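Local coordinates for putative lipoprotein (Clostridium perfringens ATCC 13124, PDB 4R7R), which is of unknown function but is probably a membrane-attached lipoprotein that may bind lipid, at residues I83-Y86 with L90-L93. Sequence-based numbering, arbitrary orientation.
Sequences IDIY and LITL
Ile-91 lies alongside two isoleucines of the neighbouring strand, all three pointing the same way: its CD1 meets CG2 of Ile-83 at 3.7 Å, while its CG2 branch touches CD1 of Ile-85. With chi1 at 73°, CG1 of Ile-91 sits between the backbone N and the carbonyl carbon, which sends the two branches to different partners. Leu-93 continues this apolar face, its CG 4.0 Å from CG1 of Ile-83. Branched aliphatic side chains suit the place, because helices 9-17 and 116-125 pack on this side of the sheet.

The other face is mixed. Asp-84 and Thr-92 form a hydrogen-bonded antiparallel pair, Asp-84 N reaching Thr-92 O at 2.9 Å and Thr-92 N returning to Asp-84 O. Their side chains touch, CB of Asp-84 lying 3.2 Å from OG1 of Thr-92, but no direct hydrogen bond joins them. Thr-92 gives its hydroxyl to a water, also bonded to Tyr-86 OH at 2.7 Å and doubtfully close to Asp-84 OD2, and its methyl CG2 to the obliquely crossing Tyr-86 ring, 4.0 Å from CE2. Tyrosine joins an apolar ring, packed on Leu-64, Pro-65 and Pro-68, to a polar end; the water lies at the edge of the Tyr-86 ring, in its plane. Asp-84 OD1 makes a salt bridge with Lys-71, and OD2 a hydrogen bond with Tyr-94 OH, probably favouring the charged form. Beyond the last bridge, Tyr-86 N bonds Leu-90 O at 3.0 Å. Strands 80-85 and 90-95, joined by a short loop, thus form a beta hairpin amid an antiparallel sheet, two-faced as befits one covered by helices on its apolar side.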
loop_
_atom_site.group_PDB
_atom_site.type_symbol
_atom_site.label_atom_id
_atom_site.label_comp_id
_atom_site.label_asym_id
_atom_site.label_seq_id
_atom_site.Cartn_x
_atom_site.Cartn_y
_atom_site.Cartn_z
ATOM N N ILE A 83 2.985 -2.038 2.179
ATOM C CA ILE A 83 2.506 -1.939 0.809
ATOM C C ILE A 83 3.707 -1.796 -0.130
ATOM O O ILE A 83 4.505 -0.852 0.002
ATOM C CB ILE A 83 1.553 -0.748 0.597
ATOM C CG1 ILE A 83 0.458 -0.727 1.660
ATOM C CG2 ILE A 83 0.937 -0.796 -0.805
ATOM C CD1 ILE A 83 -0.429 0.501 1.584
ATOM N N ASP A 84 3.851 -2.732 -1.065
ATOM C CA ASP A 84 4.919 -2.620 -2.047
ATOM C C ASP A 84 4.375 -1.896 -3.281
ATOM O O ASP A 84 3.307 -2.251 -3.782
ATOM C CB ASP A 84 5.481 -4.000 -2.412
ATOM C CG ASP A 84 6.254 -4.651 -1.258
ATOM O OD1 ASP A 84 6.830 -3.908 -0.427
ATOM O OD2 ASP A 84 6.302 -5.906 -1.184
ATOM N N ILE A 85 5.089 -0.877 -3.762
ATOM C CA ILE A 85 4.636 -0.129 -4.935
ATOM C C ILE A 85 5.399 -0.514 -6.214
ATOM O O ILE A 85 6.620 -0.332 -6.300
ATOM C CB ILE A 85 4.782 1.393 -4.699
ATOM C CG1 ILE A 85 4.142 1.794 -3.361
ATOM C CG2 ILE A 85 4.203 2.175 -5.863
ATOM C CD1 ILE A 85 2.705 1.364 -3.247
ATOM N N TYR A 86 4.684 -1.044 -7.204
ATOM C CA TYR A 86 5.283 -1.364 -8.507
ATOM C C TYR A 86 4.819 -0.415 -9.613
ATOM O O TYR A 86 4.136 0.586 -9.356
ATOM C CB TYR A 86 4.954 -2.801 -8.912
ATOM C CG TYR A 86 5.436 -3.809 -7.908
ATOM C CD1 TYR A 86 6.679 -4.422 -8.046
ATOM C CD2 TYR A 86 4.665 -4.118 -6.803
ATOM C CE1 TYR A 86 7.129 -5.329 -7.123
ATOM C CE2 TYR A 86 5.101 -5.024 -5.873
ATOM C CZ TYR A 86 6.334 -5.629 -6.036
ATOM O OH TYR A 86 6.751 -6.528 -5.087
ATOM N N LEU A 90 0.180 -1.160 -9.996
ATOM C CA LEU A 90 0.137 -2.424 -9.266
ATOM C C LEU A 90 0.771 -2.268 -7.881
ATOM O O LEU A 90 1.846 -1.686 -7.742
ATOM C CB LEU A 90 0.864 -3.516 -10.069
ATOM C CG LEU A 90 1.134 -4.905 -9.458
ATOM C CD1 LEU A 90 -0.168 -5.685 -9.188
ATOM C CD2 LEU A 90 2.093 -5.723 -10.333
ATOM N N ILE A 91 0.109 -2.785 -6.851
ATOM C CA ILE A 91 0.673 -2.784 -5.505
ATOM C C ILE A 91 0.402 -4.136 -4.842
ATOM O O ILE A 91 -0.456 -4.893 -5.299
ATOM C CB ILE A 91 0.083 -1.660 -4.619
ATOM C CG1 ILE A 91 -1.346 -1.999 -4.211
ATOM C CG2 ILE A 91 0.110 -0.299 -5.314
ATOM C CD1 ILE A 91 -1.869 -1.110 -3.120
ATOM N N THR A 92 1.152 -4.449 -3.787
ATOM C CA THR A 92 0.844 -5.598 -2.945
ATOM C C THR A 92 0.737 -5.099 -1.514
ATOM O O THR A 92 1.291 -4.050 -1.171
ATOM C CB THR A 92 1.902 -6.723 -3.015
ATOM O OG1 THR A 92 3.161 -6.250 -2.515
ATOM C CG2 THR A 92 2.050 -7.258 -4.442
ATOM N N LEU A 93 0.033 -5.858 -0.684
ATOM C CA LEU A 93 -0.322 -5.418 0.652
ATOM C C LEU A 93 -0.380 -6.641 1.565
ATOM O O LEU A 93 -1.043 -7.651 1.239
ATOM C CB LEU A 93 -1.669 -4.674 0.627
ATOM C CG LEU A 93 -2.105 -3.837 1.842
ATOM C CD1 LEU A 93 -3.191 -2.848 1.428
ATOM C CD2 LEU A 93 -2.601 -4.712 2.994
HETATM O O HOH W 1 5.719 -7.622 -2.809
#